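Local coordinates for 8-demethyl-8-aminoriboflavin-5'-phosphate synthase (Streptomyces davawensis, PDB 5MLD), which catalyses replacement of the C-8 methyl group of riboflavin-5'-phosphate by an amino group taken from glutamate, a step in the biosynthesis of the antibiotic roseoflavin, at residues 5-10 against 84-89; 128-133 against 187-192. All coordinates share one frame; numbering follows the deposited sequence.

Interaction 1. Residues 5-10 against 84-89; sequences ALILNT and ILVIAT
Leu8 reaches across from strand 5-9 to two side chains of the parallel strand 84-89. Its CB points to the face of the sheet shared with Leu6, Leu85 and Ile87; CG, anti to the carbonyl carbon (chi1 -57°), comes 4.1 Å from Leu85 CD1. Beyond it, CD1 does most of the touching, 3.9 Å from Leu85 CD1 and 3.9 Å from Ile87 CD1, so one methyl bridges two residues of the partner strand.

The other face holds Ile7, whose side chain runs alongside that of Val86. CG2 of Ile7 meets Ala88 CB at 4.0 Å, while its CG1 lies against Val86 CB. Between the faces five N-H...O=C bonds alternate in direction. Leu6 N and Leu8 N give to Ile84 O and Val86 O, and Val86 N and Ala88 N give back to Leu6 O and Leu8 O. The last, Thr10 N to Ala88 O at 3.0 Å, carries the pairing one residue past strand 5-9. OG1 of Thr10 and OG1 of Thr89 lie 3.0 Å apart, and Thr97 N gives a hydrogen bond to Thr89 OG1.

Asn9, on the Ile7 face and about 5 Å from the bound flavin by its side chain, takes a hydrogen bond from Thr11 N at OD1 and gives one from ND2 to Gln22 OE1. Helix 20-34 packs on Ile7, Val86 and Ala88, helix 72-81 covers Leu6 and Leu8, and strands 38-43 and 125-132 extend this flavodoxin-like sheet on either side.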
ATOM      1  N   ALA A   5     -17.681  22.129   6.337  1.00 18.59           N
ATOM      2  CA  ALA A   5     -17.138  20.783   6.225  1.00 16.68           C
ATOM      3  C   ALA A   5     -18.073  19.953   5.357  1.00 20.12           C
ATOM      4  O   ALA A   5     -19.277  19.905   5.613  1.00 21.12           O
ATOM      5  CB  ALA A   5     -16.988  20.135   7.600  1.00 17.22           C
ATOM      6  N   LEU A   6     -17.518  19.305   4.340  1.00 18.65           N
ATOM      7  CA  LEU A   6     -18.279  18.450   3.446  1.00 18.73           C
ATOM      8  C   LEU A   6     -17.850  17.015   3.714  1.00 18.23           C
ATOM      9  O   LEU A   6     -16.669  16.692   3.586  1.00 18.90           O
ATOM     10  CB  LEU A   6     -18.041  18.829   1.989  1.00 16.06           C
ATOM     11  CG  LEU A   6     -18.774  17.937   0.984  1.00 18.87           C
ATOM     12  CD1 LEU A   6     -20.308  18.025   1.176  1.00 16.18           C
ATOM     13  CD2 LEU A   6     -18.352  18.291  -0.418  1.00 20.45           C
ATOM     14  N   ILE A   7     -18.796  16.167   4.110  1.00 17.08           N
ATOM     15  CA  ILE A   7     -18.513  14.771   4.443  1.00 15.32           C
ATOM     16  C   ILE A   7     -19.142  13.912   3.364  1.00 16.92           C
ATOM     17  O   ILE A   7     -20.355  13.974   3.163  1.00 16.57           O
ATOM     18  CB  ILE A   7     -19.058  14.391   5.826  1.00 17.31           C
ATOM     19  CG1 ILE A   7     -18.549  15.398   6.882  1.00 19.33           C
ATOM     20  CG2 ILE A   7     -18.647  12.948   6.159  1.00 15.68           C
ATOM     21  CD1 ILE A   7     -19.177  15.255   8.273  1.00 18.97           C
ATOM     22  N   LEU A   8     -18.328  13.122   2.666  1.00 13.47           N
ATOM     23  CA  LEU A   8     -18.816  12.294   1.560  1.00 17.86           C
ATOM     24  C   LEU A   8     -18.873  10.850   2.041  1.00 15.45           C
ATOM     25  O   LEU A   8     -17.834  10.213   2.229  1.00 17.75           O
ATOM     26  CB  LEU A   8     -17.921  12.413   0.325  1.00 16.80           C
ATOM     27  CG  LEU A   8     -17.737  13.834  -0.209  1.00 20.06           C
ATOM     28  CD1 LEU A   8     -16.840  13.812  -1.451  1.00 18.50           C
ATOM     29  CD2 LEU A   8     -19.090  14.465  -0.512  1.00 19.03           C
ATOM     30  N   ASN A   9     -20.086  10.341   2.271  1.00 14.02           N
ATOM     31  CA  ASN A   9     -20.254   8.923   2.557  1.00 17.10           C
ATOM     32  C   ASN A   9     -20.167   8.173   1.234  1.00 17.32           C
ATOM     33  O   ASN A   9     -21.044   8.315   0.374  1.00 15.20           O
ATOM     34  CB  ASN A   9     -21.590   8.653   3.247  1.00 15.18           C
ATOM     35  CG  ASN A   9     -21.715   7.221   3.677  1.00 17.71           C
ATOM     36  OD1 ASN A   9     -21.026   6.358   3.141  1.00 16.63           O
ATOM     37  ND2 ASN A   9     -22.580   6.957   4.647  1.00 16.95           N
ATOM     38  N   THR A  10     -19.121   7.360   1.072  1.00 14.01           N
ATOM     39  CA  THR A  10     -18.901   6.684  -0.204  1.00 15.99           C
ATOM     40  C   THR A  10     -19.340   5.219  -0.173  1.00 14.95           C
ATOM     41  O   THR A  10     -18.846   4.411  -0.970  1.00 16.16           O
ATOM     42  CB  THR A  10     -17.432   6.826  -0.621  1.00 13.26           C
ATOM     43  OG1 THR A  10     -16.585   6.308   0.401  1.00 14.15           O
ATOM     44  CG2 THR A  10     -17.080   8.327  -0.783  1.00 17.44           C
ATOM     45  N   ILE A  84     -13.279  22.091   4.594  1.00 17.14           N
ATOM     46  CA  ILE A  84     -12.837  20.780   5.052  1.00 18.64           C
ATOM     47  C   ILE A  84     -13.535  19.736   4.187  1.00 16.96           C
ATOM     48  O   ILE A  84     -14.747  19.824   3.963  1.00 18.11           O
ATOM     49  CB  ILE A  84     -13.161  20.556   6.540  1.00 19.50           C
ATOM     50  CG1 ILE A  84     -12.416  21.559   7.435  1.00 19.74           C
ATOM     51  CG2 ILE A  84     -12.769  19.151   6.940  1.00 19.48           C
ATOM     52  CD1 ILE A  84     -12.990  21.660   8.811  1.00 19.82           C
ATOM     53  N   LEU A  85     -12.767  18.767   3.683  1.00 19.24           N
ATOM     54  CA  LEU A  85     -13.306  17.621   2.957  1.00 17.42           C
ATOM     55  C   LEU A  85     -13.027  16.374   3.786  1.00 17.74           C
ATOM     56  O   LEU A  85     -11.871  16.056   4.060  1.00 17.29           O
ATOM     57  CB  LEU A  85     -12.676  17.493   1.566  1.00 17.15           C
ATOM     58  CG  LEU A  85     -13.185  16.257   0.802  1.00 19.86           C
ATOM     59  CD1 LEU A  85     -14.660  16.425   0.469  1.00 18.39           C
ATOM     60  CD2 LEU A  85     -12.404  16.000  -0.468  1.00 20.78           C
ATOM     61  N   VAL A  86     -14.076  15.714   4.246  1.00 16.18           N
ATOM     62  CA  VAL A  86     -13.931  14.452   4.956  1.00 18.45           C
ATOM     63  C   VAL A  86     -14.442  13.366   4.035  1.00 20.31           C
ATOM     64  O   VAL A  86     -15.646  13.320   3.742  1.00 18.81           O
ATOM     65  CB  VAL A  86     -14.703  14.436   6.278  1.00 18.78           C
ATOM     66  CG1 VAL A  86     -14.550  13.062   6.939  1.00 15.99           C
ATOM     67  CG2 VAL A  86     -14.240  15.583   7.190  1.00 19.20           C
ATOM     68  N   ILE A  87     -13.556  12.475   3.600  1.00 17.32           N
ATOM     69  CA  ILE A  87     -14.004  11.268   2.911  1.00 20.72           C
ATOM     70  C   ILE A  87     -14.371  10.243   3.977  1.00 17.01           C
ATOM     71  O   ILE A  87     -13.564   9.932   4.858  1.00 20.61           O
ATOM     72  CB  ILE A  87     -12.926  10.716   1.967  1.00 18.47           C
ATOM     73  CG1 ILE A  87     -12.489  11.755   0.919  1.00 17.58           C
ATOM     74  CG2 ILE A  87     -13.434   9.416   1.317  1.00 20.52           C
ATOM     75  CD1 ILE A  87     -13.561  12.146  -0.057  1.00 25.18           C
ATOM     76  N   ALA A  88     -15.590   9.735   3.916  1.00 12.93           N
ATOM     77  CA  ALA A  88     -16.056   8.761   4.898  1.00 15.39           C
ATOM     78  C   ALA A  88     -16.318   7.482   4.117  1.00 15.01           C
ATOM     79  O   ALA A  88     -17.377   7.331   3.501  1.00 16.94           O
ATOM     80  CB  ALA A  88     -17.296   9.249   5.638  1.00 15.65           C
ATOM     81  N   THR A  89     -15.359   6.566   4.149  1.00 16.71           N
ATOM     82  CA  THR A  89     -15.445   5.464   3.216  1.00 15.18           C
ATOM     83  C   THR A  89     -15.452   4.122   3.935  1.00 18.91           C
ATOM     84  O   THR A  89     -14.677   3.902   4.874  1.00 20.06           O
ATOM     85  CB  THR A  89     -14.282   5.506   2.200  1.00 18.51           C
ATOM     86  OG1 THR A  89     -14.453   4.449   1.248  1.00 16.07           O
ATOM     87  CG2 THR A  89     -12.905   5.382   2.887  1.00 16.94           C
TER

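Interaction 2. Residues 128-133 against 187-192. With 8DP (8-demethyl-8-aminoriboflavin-5'-phosphate), chain I.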
ATOM      1  N   GLY A 128      -9.816  15.320   6.106  1.00 19.76           N
ATOM      2  CA  GLY A 128      -9.860  14.310   7.137  1.00 21.38           C
ATOM      3  C   GLY A 128     -10.479  13.053   6.561  1.00 19.74           C
ATOM      4  O   GLY A 128     -10.950  13.034   5.422  1.00 20.58           O
ATOM      5  N   LEU A 129     -10.485  12.005   7.368  1.00 15.64           N
ATOM      6  CA  LEU A 129     -10.896  10.709   6.863  1.00 17.87           C
ATOM      7  C   LEU A 129     -11.668   9.979   7.951  1.00 16.45           C
ATOM      8  O   LEU A 129     -11.235   9.965   9.106  1.00 18.84           O
ATOM      9  CB  LEU A 129      -9.659   9.926   6.444  1.00 24.93           C
ATOM     10  CG  LEU A 129      -9.782   8.738   5.524  1.00 25.92           C
ATOM     11  CD1 LEU A 129     -10.442   9.159   4.210  1.00 27.83           C
ATOM     12  CD2 LEU A 129      -8.379   8.280   5.286  1.00 20.72           C
ATOM     13  N   LEU A 130     -12.816   9.406   7.587  1.00 14.57           N
ATOM     14  CA  LEU A 130     -13.532   8.440   8.415  1.00 16.45           C
ATOM     15  C   LEU A 130     -13.594   7.120   7.654  1.00 17.00           C
ATOM     16  O   LEU A 130     -13.943   7.108   6.470  1.00 19.82           O
ATOM     17  CB  LEU A 130     -14.946   8.924   8.744  1.00 18.40           C
ATOM     18  CG  LEU A 130     -15.059  10.243   9.524  1.00 13.89           C
ATOM     19  CD1 LEU A 130     -16.499  10.655   9.613  1.00 16.24           C
ATOM     20  CD2 LEU A 130     -14.443  10.131  10.940  1.00 16.53           C
ATOM     21  N   MET A 131     -13.243   6.010   8.312  1.00 18.64           N
ATOM     22  CA  MET A 131     -13.218   4.727   7.611  1.00 17.13           C
ATOM     23  C   MET A 131     -13.882   3.646   8.450  1.00 16.77           C
ATOM     24  O   MET A 131     -13.810   3.659   9.685  1.00 16.77           O
ATOM     25  CB  MET A 131     -11.788   4.288   7.264  1.00 16.88           C
ATOM     26  CG  MET A 131     -11.094   5.131   6.218  1.00 22.11           C
ATOM     27  SD  MET A 131      -9.341   4.754   6.198  1.00 20.00           S
ATOM     28  CE  MET A 131      -8.775   5.432   7.747  1.00 20.00           C
ATOM     29  N   CYS A 132     -14.505   2.687   7.770  1.00 16.91           N
ATOM     30  CA  CYS A 132     -15.146   1.562   8.447  1.00 14.19           C
ATOM     31  C   CYS A 132     -14.817   0.296   7.670  1.00 15.86           C
ATOM     32  O   CYS A 132     -15.084   0.231   6.475  1.00 17.56           O
ATOM     33  CB  CYS A 132     -16.664   1.752   8.520  1.00 20.75           C
ATOM     34  SG  CYS A 132     -17.336   0.698   9.759  1.00 27.19           S
ATOM     35  N   GLY A 133     -14.220  -0.696   8.335  1.00 15.89           N
ATOM     36  CA  GLY A 133     -14.009  -1.989   7.722  1.00 14.24           C
ATOM     37  C   GLY A 133     -14.428  -3.078   8.692  1.00 17.98           C
ATOM     38  O   GLY A 133     -14.579  -2.835   9.889  1.00 18.31           O
ATOM     39  N   LYS A 187     -12.524   8.222  20.369  1.00 17.52           N
ATOM     40  CA  LYS A 187     -11.501   9.219  20.663  1.00 16.50           C
ATOM     41  C   LYS A 187     -10.811   9.679  19.381  1.00 18.46           C
ATOM     42  O   LYS A 187     -10.532  10.871  19.228  1.00 16.83           O
ATOM     43  CB  LYS A 187     -10.505   8.691  21.704  1.00 25.25           C
ATOM     44  CG  LYS A 187      -9.169   8.156  21.219  1.00 27.08           C
ATOM     45  CD  LYS A 187      -8.346   7.656  22.415  1.00 24.92           C
ATOM     46  CE  LYS A 187      -7.148   6.826  21.995  1.00 23.63           C
ATOM     47  NZ  LYS A 187      -6.522   6.151  23.174  1.00 21.61           N
ATOM     48  N   LEU A 188     -10.598   8.773  18.408  1.00 15.80           N
ATOM     49  CA  LEU A 188     -10.010   9.214  17.141  1.00 19.42           C
ATOM     50  C   LEU A 188     -10.914  10.211  16.408  1.00 17.81           C
ATOM     51  O   LEU A 188     -10.423  11.175  15.807  1.00 17.09           O
ATOM     52  CB  LEU A 188      -9.708   8.013  16.237  1.00 16.89           C
ATOM     53  CG  LEU A 188      -8.572   7.095  16.720  1.00 19.42           C
ATOM     54  CD1 LEU A 188      -8.193   6.137  15.604  1.00 19.34           C
ATOM     55  CD2 LEU A 188      -7.333   7.865  17.188  1.00 21.84           C
ATOM     56  N   ILE A 189     -12.227   9.972  16.387  1.00 15.10           N
ATOM     57  CA  ILE A 189     -13.124  10.917  15.722  1.00 17.08           C
ATOM     58  C   ILE A 189     -12.974  12.302  16.340  1.00 20.28           C
ATOM     59  O   ILE A 189     -12.889  13.317  15.630  1.00 18.61           O
ATOM     60  CB  ILE A 189     -14.581  10.418  15.786  1.00 18.60           C
ATOM     61  CG1 ILE A 189     -14.758   9.181  14.895  1.00 17.32           C
ATOM     62  CG2 ILE A 189     -15.537  11.501  15.319  1.00 20.98           C
ATOM     63  CD1 ILE A 189     -16.140   8.537  15.026  1.00 17.49           C
ATOM     64  N   ARG A 190     -12.888  12.357  17.667  1.00 19.01           N
ATOM     65  CA  ARG A 190     -12.755  13.646  18.352  1.00 16.76           C
ATOM     66  C   ARG A 190     -11.431  14.334  18.027  1.00 16.81           C
ATOM     67  O   ARG A 190     -11.410  15.554  17.797  1.00 17.97           O
ATOM     68  CB  ARG A 190     -12.914  13.461  19.858  1.00 16.95           C
ATOM     69  CG  ARG A 190     -14.365  13.131  20.272  1.00 19.28           C
ATOM     70  CD  ARG A 190     -14.508  12.859  21.784  1.00 17.12           C
ATOM     71  NE  ARG A 190     -15.911  12.695  22.173  1.00 19.71           N
ATOM     72  CZ  ARG A 190     -16.744  13.697  22.453  1.00 26.46           C
ATOM     73  NH1 ARG A 190     -16.319  14.959  22.414  1.00 21.74           N
ATOM     74  NH2 ARG A 190     -18.004  13.438  22.796  1.00 22.36           N
ATOM     75  N   PHE A 191     -10.326  13.578  18.008  1.00 16.77           N
ATOM     76  CA  PHE A 191      -9.039  14.115  17.561  1.00 16.79           C
ATOM     77  C   PHE A 191      -9.183  14.737  16.179  1.00 21.05           C
ATOM     78  O   PHE A 191      -8.755  15.872  15.928  1.00 18.97           O
ATOM     79  CB  PHE A 191      -7.970  13.005  17.481  1.00 18.35           C
ATOM     80  CG  PHE A 191      -7.523  12.416  18.806  1.00 20.53           C
ATOM     81  CD1 PHE A 191      -8.019  12.856  20.022  1.00 19.26           C
ATOM     82  CD2 PHE A 191      -6.570  11.404  18.805  1.00 20.27           C
ATOM     83  CE1 PHE A 191      -7.583  12.293  21.205  1.00 23.59           C
ATOM     84  CE2 PHE A 191      -6.118  10.832  19.983  1.00 23.40           C
ATOM     85  CZ  PHE A 191      -6.625  11.275  21.189  1.00 28.37           C
ATOM     86  N   MET A 192      -9.768  13.976  15.255  1.00 16.65           N
ATOM     87  CA  MET A 192      -9.830  14.407  13.869  1.00 19.16           C
ATOM     88  C   MET A 192     -10.627  15.692  13.729  1.00 19.17           C
ATOM     89  O   MET A 192     -10.210  16.606  13.011  1.00 17.73           O
ATOM     90  CB  MET A 192     -10.437  13.296  13.014  1.00 16.57           C
ATOM     91  CG  MET A 192     -10.424  13.561  11.533  1.00 26.74           C
ATOM     92  SD  MET A 192     -11.843  14.512  10.956  1.00 36.59           S
ATOM     93  CE  MET A 192     -13.224  13.598  11.630  1.00 22.36           C
TER
HETATM   94  C4  8DP I 301     -16.678  -3.590   4.662  1.00 24.32           C
HETATM   95  C5  8DP I 301     -16.330  -5.083   4.695  1.00 16.85           C
HETATM   96  C8  8DP I 301     -17.243  -5.917   0.616  1.00 18.28           C
HETATM   97  N3  8DP I 301     -13.245  -5.603   1.723  1.00 17.75           N
HETATM   98  C2  8DP I 301     -18.652  -2.294   5.706  1.00 31.54           C
HETATM   99  N2  8DP I 301     -18.608  -6.033   0.169  1.00 20.46           N
HETATM  100  N1  8DP I 301     -15.246  -5.298   3.647  1.00 18.08           N
HETATM  101  C6  8DP I 301     -15.572  -5.533   2.351  1.00 17.90           C
HETATM  102  O6  8DP I 301     -19.011  -4.264   4.485  1.00 29.79           O
HETATM  103  N4  8DP I 301     -13.593  -4.955   5.283  1.00 16.45           N
HETATM  104  C12 8DP I 301     -14.557  -5.710   1.386  1.00 17.72           C
HETATM  105  C13 8DP I 301     -13.938  -5.196   3.993  1.00 18.15           C
HETATM  106  C14 8DP I 301     -12.936  -5.343   3.024  1.00 17.66           C
HETATM  107  C15 8DP I 301     -11.603  -5.228   3.440  1.00 17.03           C
HETATM  108  C16 8DP I 301     -12.325  -4.854   5.628  1.00 15.40           C
HETATM  109  C1  8DP I 301     -19.916  -1.615   5.167  1.00 19.02           C
HETATM  110  C3  8DP I 301     -18.151  -3.165   4.553  1.00 32.91           C
HETATM  111  C7  8DP I 301     -16.932  -5.666   1.968  1.00 17.69           C
HETATM  112  C9  8DP I 301     -16.200  -6.082  -0.341  1.00 17.77           C
HETATM  113  O1  8DP I 301     -21.191   2.051   5.043  1.00 16.05           O
HETATM  114  P1  8DP I 301     -21.210   0.553   4.668  1.00 17.23           P
HETATM  115  O2  8DP I 301     -22.456  -0.131   5.332  1.00 17.43           O
HETATM  116  O3  8DP I 301     -21.229   0.348   3.159  1.00 14.90           O
HETATM  117  O4  8DP I 301     -19.895  -0.143   5.298  1.00 18.76           O
HETATM  118  O5  8DP I 301     -17.767  -1.314   6.124  1.00 23.59           O
HETATM  119  O7  8DP I 301     -15.814  -2.695   4.715  1.00 16.96           O
HETATM  120  C10 8DP I 301     -16.515  -6.360  -1.795  1.00 22.89           C
HETATM  121  C11 8DP I 301     -14.888  -5.971   0.047  1.00 18.12           C
HETATM  122  O8  8DP I 301     -10.555  -5.352   2.529  1.00 18.70           O
HETATM  123  N5  8DP I 301     -11.332  -4.982   4.728  1.00 14.61           N
HETATM  124  O9  8DP I 301     -11.941  -4.589   6.966  1.00 16.45           O
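Leu130 of strand 128-132 meets helix 187-192 through a single methyl. Its CD2 lies 3.7 Å from Met192 CE and 4.1 Å from Ile189 CG1, and both helix side chains cross that of Leu130 at about a right angle. The side chains that meet are apolar, and all five touching residues are buried.

Met192 has the longer reach. CG stands anti to the backbone N (chi1 -174°), then the chain bends at chi2 and chi3, which brings SD over Gly128, 4.3 Å from its CA, and carries CE on to Leu130. The missing side chain at Gly128 makes room for the sulfur. The CB of Leu130 rises from the sheet without aiming at the helix; the end of the side chain then comes nearer to it. Strand and helix run nearly antiparallel, their axes 9.6 Å apart.

Farther out, backbone bonds of Gly128 and Leu130 to strand 84-92, and of Leu129 to Ala160 and Ala162, at strand 161-164, fix the position of the strand. Its C-terminal end enters the flavin site: Cys132 O lies 3.1 Å from O5 of the bound 8-demethyl-8-aminoriboflavin-5'-phosphate, and Gly133 C is 3.4 Å from its O9. The outer side of the helix faces other chains, with Arg190 NE in a salt bridge to Glu222 of a second subunit and Lys187 NZ bonded to Thr235 O and Ala237 O of a third. Within the chain, helix 183-205 packs beside helix 20-34 on the Leu130 face, while helix 138-152 covers Leu129 and Met131 on the opposite one.

In the fold
The two contacts share one sheet, their centres about 11 Å apart, and along the chain both segments of interaction 1 come before those of interaction 2. Strands 84-92 and 125-132 are neighbours, and probable hydrogen bonds from Thr89 N to Leu130 O and from Leu130 N to Ile87 O join them. Interaction 1 thus pairs two strands edge to edge within the parallel core, whereas interaction 2 lays a helix on the next strand over. Helix 20-34 touches both. At the C-terminal ends of the strands, Asn9 of interaction 1 lies near the flavin and Cys132 and Gly133 of interaction 2 line its pocket, while the helix of interaction 2 also meets two other subunits.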